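Local coordinates for protein adenylation domain (Streptomyces sp., PDB 5N9X) that is an adenylation domain of the AMP-binding (ANL) superfamily, modelled here with adenosine-5'-triphosphate, threonine and a magnesium ion, at residues 83-86 / 87-91; 185-188 / 189-193; 339-342 / 343-346; 380-383 / 384-388. All coordinates share one frame; numbering follows the deposited sequence.

Interaction 1. Residues 83-86 / 87-91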
loop_
_atom_site.group_PDB
_atom_site.type_symbol
_atom_site.label_atom_id
_atom_site.label_comp_id
_atom_site.label_asym_id
_atom_site.label_seq_id
_atom_site.Cartn_x
_atom_site.Cartn_y
_atom_site.Cartn_z
ATOM N N ALA A 83 -2.187 17.117 -10.663
ATOM C CA ALA A 83 -1.588 17.855 -11.760
ATOM C C ALA A 83 -0.120 18.181 -11.436
ATOM O O ALA A 83 0.758 18.074 -12.299
ATOM C CB ALA A 83 -2.398 19.139 -12.058
ATOM N N ALA A 84 0.142 18.551 -10.187
ATOM C CA ALA A 84 1.509 18.745 -9.748
ATOM C C ALA A 84 2.326 17.472 -9.932
ATOM O O ALA A 84 3.491 17.514 -10.354
ATOM C CB ALA A 84 1.548 19.198 -8.291
ATOM N N MET A 85 1.739 16.325 -9.631
ATOM C CA MET A 85 2.556 15.129 -9.676
ATOM C C MET A 85 2.863 14.786 -11.147
ATOM O O MET A 85 3.963 14.351 -11.474
ATOM C CB MET A 85 1.879 13.987 -8.910
ATOM C CG MET A 85 2.492 12.637 -9.160
ATOM S SD MET A 85 1.548 11.776 -10.433
ATOM C CE MET A 85 0.505 10.773 -9.365
ATOM N N LEU A 86 1.912 15.028 -12.038
ATOM C CA LEU A 86 2.170 14.822 -13.460
ATOM C C LEU A 86 3.221 15.799 -13.952
ATOM O O LEU A 86 4.126 15.423 -14.681
ATOM C CB LEU A 86 0.899 14.974 -14.276
ATOM C CG LEU A 86 -0.162 13.921 -14.017
ATOM C CD1 LEU A 86 -1.511 14.350 -14.587
ATOM C CD2 LEU A 86 0.278 12.616 -14.619
ATOM N N GLY A 87 3.114 17.049 -13.531
ATOM C CA GLY A 87 4.087 18.055 -13.905
ATOM C C GLY A 87 5.494 17.660 -13.478
ATOM O O GLY A 87 6.454 17.753 -14.264
ATOM N N ILE A 88 5.611 17.198 -12.240
ATOM C CA ILE A 88 6.884 16.691 -11.733
ATOM C C ILE A 88 7.431 15.554 -12.600
ATOM O O ILE A 88 8.623 15.532 -12.924
ATOM C CB ILE A 88 6.746 16.224 -10.248
ATOM C CG1 ILE A 88 6.524 17.428 -9.333
ATOM C CG2 ILE A 88 7.949 15.434 -9.806
ATOM C CD1 ILE A 88 6.155 17.065 -7.894
ATOM N N LEU A 89 6.569 14.621 -12.999
ATOM C CA LEU A 89 7.004 13.492 -13.821
ATOM C C LEU A 89 7.375 13.941 -15.239
ATOM O O LEU A 89 8.430 13.540 -15.775
ATOM C CB LEU A 89 5.924 12.416 -13.883
ATOM C CG LEU A 89 5.543 11.684 -12.600
ATOM C CD1 LEU A 89 4.440 10.648 -12.869
ATOM C CD2 LEU A 89 6.792 11.044 -11.936
ATOM N N ARG A 90 6.508 14.770 -15.837
ATOM C CA ARG A 90 6.786 15.348 -17.146
ATOM C C ARG A 90 8.118 16.110 -17.144
ATOM O O ARG A 90 8.868 16.019 -18.111
ATOM C CB ARG A 90 5.634 16.248 -17.612
ATOM C CG ARG A 90 5.935 17.028 -18.894
ATOM C CD ARG A 90 6.119 16.104 -20.067
ATOM N NE ARG A 90 6.561 16.797 -21.278
ATOM C CZ ARG A 90 7.840 16.994 -21.617
ATOM N NH1 ARG A 90 8.824 16.588 -20.816
ATOM N NH2 ARG A 90 8.139 17.620 -22.751
ATOM N N ALA A 91 8.447 16.793 -16.051
ATOM C CA ALA A 91 9.745 17.479 -15.955
ATOM C C ALA A 91 10.949 16.534 -15.803
ATOM O O ALA A 91 12.083 16.981 -15.606
ATOM C CB ALA A 91 9.736 18.456 -14.796
#
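Met85 and Leu89 meet one turn apart on the buried helix 79-90, in a local i to i+4 contact within a beta-alpha-beta unit. The two side chains lie side by side and point the same way, SD of Met85 resting 3.9 Å from CD1 of Leu89. Met85 leaves the backbone with CG trans to N (chi1 167°), and the bend at chi2 (-97°) sets its sulfur alongside the leucine branch. Both residues touch Tyr95 of strand 94-97 on this side of the helix.

The backbone of the turn is regular. Gly87 N donates to Ala83 O at 2.8 Å, Ile88 N to Ala84 O at 2.9 Å and Leu89 N to Met85 O at 3.0 Å. In the last of the series Arg90 N reaches Leu86 O at 2.7 Å, with an almost linear N-H...O angle of 176°. The aliphatic chains fold back on the carbonyls of the preceding turn: CG1 of Ile88 approaches Ala84 O to 3.2 Å, and CG of Leu89 approaches Met85 O to 3.3 Å. Leu86 packs on Leu49 and Ala53 of helix 46-62, while the guanidinium of Arg90 leads away to a salt bridge with Glu54 and a hydrogen bond to Pro153 O. This is the connecting helix of a beta-alpha-beta crossover, running from strand 70-74 to strand 94-97 in a parallel sheet.

Interaction 2. Residues 185-188 / 189-193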
loop_
_atom_site.group_PDB
_atom_site.type_symbol
_atom_site.label_atom_id
_atom_site.label_comp_id
_atom_site.label_asym_id
_atom_site.label_seq_id
_atom_site.Cartn_x
_atom_site.Cartn_y
_atom_site.Cartn_z
ATOM N N THR A 185 5.634 0.796 -15.253
ATOM C CA THR A 185 5.070 0.357 -16.523
ATOM C C THR A 185 5.129 -1.176 -16.609
ATOM O O THR A 185 4.196 -1.788 -17.131
ATOM C CB THR A 185 5.737 1.070 -17.772
ATOM O OG1 THR A 185 7.153 0.849 -17.819
ATOM C CG2 THR A 185 5.451 2.574 -17.745
ATOM N N ALA A 186 6.158 -1.811 -16.053
ATOM C CA ALA A 186 6.152 -3.280 -15.984
ATOM C C ALA A 186 4.985 -3.816 -15.136
ATOM O O ALA A 186 4.444 -4.870 -15.446
ATOM C CB ALA A 186 7.483 -3.816 -15.440
ATOM N N LEU A 187 4.598 -3.102 -14.083
ATOM C CA LEU A 187 3.440 -3.501 -13.272
ATOM C C LEU A 187 2.162 -3.657 -14.131
ATOM O O LEU A 187 1.530 -4.719 -14.157
ATOM C CB LEU A 187 3.197 -2.488 -12.136
ATOM C CG LEU A 187 1.879 -2.721 -11.364
ATOM C CD1 LEU A 187 1.878 -4.075 -10.671
ATOM C CD2 LEU A 187 1.561 -1.627 -10.382
ATOM N N PHE A 188 1.809 -2.600 -14.855
ATOM C CA PHE A 188 0.583 -2.608 -15.658
ATOM C C PHE A 188 0.669 -3.546 -16.836
ATOM O O PHE A 188 -0.336 -4.141 -17.196
ATOM C CB PHE A 188 0.214 -1.178 -16.102
ATOM C CG PHE A 188 -0.336 -0.352 -14.975
ATOM C CD1 PHE A 188 -1.696 -0.392 -14.663
ATOM C CD2 PHE A 188 0.523 0.393 -14.156
ATOM C CE1 PHE A 188 -2.194 0.339 -13.597
ATOM C CE2 PHE A 188 0.032 1.120 -13.089
ATOM C CZ PHE A 188 -1.326 1.089 -12.803
ATOM N N GLU A 189 1.849 -3.726 -17.422
ATOM C CA GLU A 189 1.956 -4.801 -18.408
ATOM C C GLU A 189 1.720 -6.192 -17.770
ATOM O O GLU A 189 0.989 -7.002 -18.327
ATOM C CB GLU A 189 3.295 -4.761 -19.152
ATOM C CG GLU A 189 3.218 -5.359 -20.574
ATOM C CD GLU A 189 2.324 -4.542 -21.540
ATOM O OE1 GLU A 189 2.534 -3.313 -21.655
ATOM O OE2 GLU A 189 1.410 -5.133 -22.183
ATOM N N ALA A 190 2.292 -6.458 -16.601
ATOM C CA ALA A 190 2.090 -7.758 -15.954
ATOM C C ALA A 190 0.598 -8.060 -15.701
ATOM O O ALA A 190 0.177 -9.227 -15.698
ATOM C CB ALA A 190 2.863 -7.826 -14.645
ATOM N N CYS A 191 -0.179 -6.997 -15.488
ATOM C CA CYS A 191 -1.575 -7.097 -15.080
ATOM C C CYS A 191 -2.565 -7.036 -16.245
ATOM O O CYS A 191 -3.760 -7.258 -16.070
ATOM C CB CYS A 191 -1.890 -5.975 -14.106
ATOM S SG CYS A 191 -1.218 -6.220 -12.488
ATOM N N SER A 192 -2.043 -6.709 -17.419
ATOM C CA SER A 192 -2.820 -6.486 -18.635
ATOM C C SER A 192 -3.798 -7.615 -18.983
ATOM O O SER A 192 -4.890 -7.361 -19.486
ATOM C CB SER A 192 -1.861 -6.273 -19.797
ATOM O OG SER A 192 -1.505 -7.525 -20.357
ATOM N N ARG A 193 -3.393 -8.856 -18.718
ATOM C CA ARG A 193 -4.220 -10.018 -19.031
ATOM C C ARG A 193 -4.992 -10.618 -17.851
ATOM O O ARG A 193 -5.974 -11.333 -18.055
ATOM C CB ARG A 193 -3.360 -11.106 -19.686
ATOM C CG ARG A 193 -3.174 -10.897 -21.179
ATOM C CD ARG A 193 -2.185 -11.877 -21.784
ATOM N NE ARG A 193 -2.122 -11.770 -23.244
ATOM C CZ ARG A 193 -1.033 -12.029 -23.971
ATOM N NH1 ARG A 193 0.094 -12.403 -23.375
ATOM N NH2 ARG A 193 -1.061 -11.913 -25.293
#
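Phe188 and Leu187 meet Glu189 and Cys191 in the C-terminal part of helix 181-191, a local contact along an alpha-helix of the AMP-binding fold. Phe188 takes part through its backbone, whose carbonyl faces the next turn, while the ring departs to meet Trp216 of helix 213-222 with the planes inclined by about 20°. Glu189 is fixed to the previous turn through its amide, which donates to Thr185 O at 3.1 Å in a nearly straight bond. Its CB lies 3.7 Å from Thr185 O, while the rest of the chain, with CG trans to N and a bend at chi2 (66°), leads the carboxylate away.

Leu187 carries the side-chain part of the contact. Its CD1 branch lies 4.2 Å from SG of Cys191, a loose apolar touch, and both residues also pack on Trp216. The Leu187 side chain is about 9 Å from the bound threonine, and neither residue is among those that line its pocket. Hydrogen bonding slackens toward Cys191: its amide is shared between two carbonyls, both bonds weak and strongly bent, with N 3.1 Å from Leu187 O and 3.3 Å from Phe188 O.

Interaction 3. Residues 339-342 / 343-346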
loop_
_atom_site.group_PDB
_atom_site.type_symbol
_atom_site.label_atom_id
_atom_site.label_comp_id
_atom_site.label_asym_id
_atom_site.label_seq_id
_atom_site.Cartn_x
_atom_site.Cartn_y
_atom_site.Cartn_z
ATOM N N ARG A 339 -0.332 -16.700 -7.607
ATOM C CA ARG A 339 0.936 -16.766 -8.353
ATOM C C ARG A 339 1.594 -15.410 -8.572
ATOM O O ARG A 339 0.909 -14.415 -8.698
ATOM C CB ARG A 339 0.720 -17.422 -9.718
ATOM C CG ARG A 339 1.751 -18.487 -10.062
ATOM C CD ARG A 339 1.234 -19.455 -11.109
ATOM N NE ARG A 339 0.827 -20.710 -10.487
ATOM C CZ ARG A 339 -0.428 -21.154 -10.467
ATOM N NH1 ARG A 339 -1.392 -20.446 -11.045
ATOM N NH2 ARG A 339 -0.722 -22.306 -9.871
ATOM N N PRO A 340 2.928 -15.376 -8.629
ATOM C CA PRO A 340 3.641 -14.152 -9.007
ATOM C C PRO A 340 3.121 -13.542 -10.312
ATOM O O PRO A 340 2.744 -14.293 -11.204
ATOM C CB PRO A 340 5.082 -14.638 -9.164
ATOM C CG PRO A 340 5.197 -15.726 -8.122
ATOM C CD PRO A 340 3.852 -16.428 -8.154
ATOM N N LEU A 341 3.077 -12.217 -10.419
ATOM C CA LEU A 341 2.757 -11.586 -11.710
ATOM C C LEU A 341 3.717 -12.036 -12.799
ATOM O O LEU A 341 4.879 -12.321 -12.515
ATOM C CB LEU A 341 2.763 -10.058 -11.599
ATOM C CG LEU A 341 1.805 -9.557 -10.518
ATOM C CD1 LEU A 341 1.962 -8.057 -10.206
ATOM C CD2 LEU A 341 0.357 -9.892 -10.923
ATOM N N PRO A 342 3.211 -12.139 -14.048
ATOM C CA PRO A 342 3.990 -12.561 -15.221
ATOM C C PRO A 342 5.441 -12.077 -15.247
ATOM O O PRO A 342 6.324 -12.863 -15.593
ATOM C CB PRO A 342 3.188 -11.974 -16.390
ATOM C CG PRO A 342 1.777 -12.137 -15.929
ATOM C CD PRO A 342 1.784 -12.014 -14.390
ATOM N N GLY A 343 5.727 -10.844 -14.880
ATOM C CA GLY A 343 7.139 -10.446 -14.953
ATOM C C GLY A 343 8.128 -11.181 -14.034
ATOM O O GLY A 343 9.329 -11.235 -14.304
ATOM N N PHE A 344 7.614 -11.733 -12.939
ATOM C CA PHE A 344 8.435 -12.280 -11.862
ATOM C C PHE A 344 8.933 -13.697 -12.015
ATOM O O PHE A 344 8.202 -14.593 -12.450
ATOM C CB PHE A 344 7.656 -12.238 -10.547
ATOM C CG PHE A 344 7.364 -10.867 -10.080
ATOM C CD1 PHE A 344 8.319 -10.173 -9.347
ATOM C CD2 PHE A 344 6.134 -10.262 -10.348
ATOM C CE1 PHE A 344 8.065 -8.892 -8.900
ATOM C CE2 PHE A 344 5.875 -8.979 -9.903
ATOM C CZ PHE A 344 6.840 -8.293 -9.177
ATOM N N THR A 345 10.167 -13.910 -11.583
ATOM C CA THR A 345 10.562 -15.249 -11.162
ATOM C C THR A 345 10.768 -15.188 -9.647
ATOM O O THR A 345 10.995 -14.117 -9.086
ATOM C CB THR A 345 11.819 -15.764 -11.884
ATOM O OG1 THR A 345 12.958 -15.025 -11.450
ATOM C CG2 THR A 345 11.668 -15.614 -13.358
ATOM N N HIS A 346 10.677 -16.332 -8.984
ATOM C CA HIS A 346 10.717 -16.365 -7.527
ATOM C C HIS A 346 11.347 -17.632 -6.968
ATOM O O HIS A 346 11.556 -18.605 -7.683
ATOM C CB HIS A 346 9.301 -16.212 -6.972
ATOM C CG HIS A 346 8.460 -17.445 -7.123
ATOM N ND1 HIS A 346 7.998 -17.885 -8.348
ATOM C CD2 HIS A 346 7.988 -18.325 -6.206
ATOM C CE1 HIS A 346 7.281 -18.980 -8.178
ATOM N NE2 HIS A 346 7.261 -19.269 -6.890
HETATM O O HOH W 1 5.816 -15.050 -13.075
#
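Pro340 faces Phe344 and His346 across a type I beta turn, Leu341 to Phe344, that carries the chain from strand 336-340 into strand 345-349. The two strands pair with different neighbours, the first with 416-421 and 321-324 and the second with 362-367, so the turn links parts of one large mixed sheet and is not the tip of a hairpin. Pro340 uses two ring carbons. Its CB lies 3.8 Å from CB of Phe344, and its CG stands over one face of the His346 ring in a CH-pi contact, 3.8 Å from the centroid and displaced toward ND1. Proline and imidazole cross at about a right angle; His346 reaches this position with CG set between its backbone N and carbonyl carbon (chi1 74°).

Leu341 comes next and has a double role. Its carbonyl accepts the amide of Phe344 at 2.8 Å with an N-H...O angle of 164°, the bond that closes the turn. An ordered water lies 2.9 Å from the same Leu341 O. The leucine side chain runs alongside the phenylalanine, pointing the same way, and continues onto Leu187 and Ala190 of helix 181-191, about 10 Å from the bound threonine. Pro342 occupies the second position of the turn, where its ring restrains phi to a suitable value, and Gly343 follows at the third. The benzyl group of Phe344 lies against Leu341: CD2 lies 3.6 Å from Leu341 CB, while Leu341 O approaches that same CD2 at the ring edge, near the ring plane, at 3.2 Å.

Interaction 4. Residues 380-383 / 384-388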
loop_
_atom_site.group_PDB
_atom_site.type_symbol
_atom_site.label_atom_id
_atom_site.label_comp_id
_atom_site.label_asym_id
_atom_site.label_seq_id
_atom_site.Cartn_x
_atom_site.Cartn_y
_atom_site.Cartn_z
ATOM N N GLU A 380 23.880 -0.751 3.164
ATOM C CA GLU A 380 24.075 -2.070 3.762
ATOM C C GLU A 380 22.798 -2.891 3.771
ATOM O O GLU A 380 22.835 -4.097 3.540
ATOM C CB GLU A 380 24.648 -1.951 5.192
ATOM C CG GLU A 380 26.162 -1.686 5.244
ATOM C CD GLU A 380 26.741 -1.738 6.661
ATOM O OE1 GLU A 380 25.993 -2.055 7.615
ATOM O OE2 GLU A 380 27.954 -1.468 6.826
ATOM N N LEU A 381 21.670 -2.242 4.032
ATOM C CA LEU A 381 20.386 -2.924 3.917
ATOM C C LEU A 381 20.127 -3.381 2.483
ATOM O O LEU A 381 19.604 -4.477 2.252
ATOM C CB LEU A 381 19.241 -2.033 4.394
ATOM C CG LEU A 381 18.127 -2.932 4.922
ATOM C CD1 LEU A 381 18.575 -3.623 6.214
ATOM C CD2 LEU A 381 16.833 -2.166 5.140
ATOM N N THR A 382 20.515 -2.558 1.519
ATOM C CA THR A 382 20.328 -2.931 0.123
ATOM C C THR A 382 21.133 -4.177 -0.183
ATOM O O THR A 382 20.635 -5.121 -0.791
ATOM C CB THR A 382 20.750 -1.816 -0.824
ATOM O OG1 THR A 382 19.966 -0.654 -0.542
ATOM C CG2 THR A 382 20.528 -2.256 -2.262
ATOM N N ALA A 383 22.385 -4.157 0.257
ATOM C CA ALA A 383 23.285 -5.294 0.134
ATOM C C ALA A 383 22.649 -6.588 0.623
ATOM O O ALA A 383 22.803 -7.619 -0.010
ATOM C CB ALA A 383 24.583 -5.018 0.904
ATOM N N GLU A 384 21.935 -6.526 1.745
ATOM C CA GLU A 384 21.337 -7.713 2.347
ATOM C C GLU A 384 20.089 -8.242 1.658
ATOM O O GLU A 384 19.922 -9.456 1.533
ATOM C CB GLU A 384 20.984 -7.453 3.808
ATOM C CG GLU A 384 22.149 -7.203 4.704
ATOM C CD GLU A 384 21.718 -6.562 6.005
ATOM O OE1 GLU A 384 22.575 -5.944 6.687
ATOM O OE2 GLU A 384 20.503 -6.645 6.315
ATOM N N ARG A 385 19.209 -7.339 1.236
ATOM C CA ARG A 385 17.878 -7.726 0.782
ATOM C C ARG A 385 17.722 -7.804 -0.737
ATOM O O ARG A 385 16.738 -8.343 -1.235
ATOM C CB ARG A 385 16.850 -6.760 1.369
ATOM C CG ARG A 385 16.694 -6.866 2.865
ATOM C CD ARG A 385 15.576 -5.967 3.309
ATOM N NE ARG A 385 15.299 -6.073 4.736
ATOM C CZ ARG A 385 14.372 -5.350 5.360
ATOM N NH1 ARG A 385 13.630 -4.487 4.677
ATOM N NH2 ARG A 385 14.166 -5.503 6.664
ATOM N N PHE A 386 18.690 -7.258 -1.462
ATOM C CA PHE A 386 18.744 -7.374 -2.920
ATOM C C PHE A 386 20.039 -8.085 -3.289
ATOM O O PHE A 386 21.111 -7.476 -3.190
ATOM C CB PHE A 386 18.715 -5.994 -3.612
ATOM C CG PHE A 386 17.486 -5.171 -3.327
ATOM C CD1 PHE A 386 17.388 -4.430 -2.158
ATOM C CD2 PHE A 386 16.447 -5.098 -4.254
ATOM C CE1 PHE A 386 16.263 -3.646 -1.908
ATOM C CE2 PHE A 386 15.330 -4.320 -4.013
ATOM C CZ PHE A 386 15.235 -3.596 -2.835
ATOM N N THR A 387 19.950 -9.349 -3.708
ATOM C CA THR A 387 21.137 -10.169 -3.972
ATOM C C THR A 387 21.169 -10.733 -5.394
ATOM O O THR A 387 20.122 -10.990 -5.992
ATOM C CB THR A 387 21.231 -11.338 -2.973
ATOM O OG1 THR A 387 19.990 -12.066 -2.962
ATOM C CG2 THR A 387 21.473 -10.805 -1.603
ATOM N N THR A 388 22.379 -10.903 -5.926
ATOM C CA THR A 388 22.611 -11.584 -7.206
ATOM C C THR A 388 23.616 -12.707 -6.973
ATOM O O THR A 388 24.669 -12.486 -6.360
ATOM C CB THR A 388 23.167 -10.635 -8.293
ATOM O OG1 THR A 388 22.420 -9.411 -8.312
ATOM C CG2 THR A 388 23.130 -11.293 -9.668
#
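Leu381 swings CG to the side remote from its backbone N (chi1 -151°), while Arg385 sets CG beside its own N (chi1 -68°) and then runs extended to NE; together these turns lay CD2 of Leu381 over one face of the Arg385 guanidinium, 4.0 Å from CZ and offset toward the rim. The other leucine branch, CD1, makes a plain contact with OE2 of Glu384 at 3.6 Å. In the backbone, Arg385 N donates to Leu381 O at 3.1 Å.

One residue further on, CG2 of Thr382 touches CD1 of Phe386 at 3.8 Å. Thr382 O takes the amide of Phe386 at 3.0 Å and also lies at the edge of the aromatic ring, in its plane. Thr382 OG1 is hydrogen-bonded to Arg378 O. Phe386 is the first residue to leave helical geometry, so the Phe386 N to Thr382 O bond ties the start of the strand to the last helical turn.

The Arg385 side chain comes to about 5 Å of the bound ATP; its NH1 is hydrogen-bonded to Tyr375 OH. Leu381 and Arg385 pack on Lys175 of strand 175-180. The rings of Phe386 and Tyr402 meet. Helix 379-385 runs straight into strand 386-388, which pairs antiparallel with strand 400-410.

Interaction 1 is fully buried, interactions 2 and 3 are partly so, and interaction 4 lies at the surface. Chemistry follows place: sulfur and aliphatic groups meet in interaction 1, whereas in interaction 4 carboxylates and a guanidinium share the helix with a leucine. Interactions 1 and 2 are both stretches of helix, regular in the first and slackening in the second; interaction 3 is a turn and interaction 4 a helix passing into a strand. Interactions 2 and 3 touch directly, Ala190 CB lying 3.8 Å from Leu341 CB, so helix 181-191 backs the turn. Interactions 3 and 4 reach the same mixed sheet, their centres about 20 Å apart, while neither interaction 1 nor interaction 4 touches any of the others.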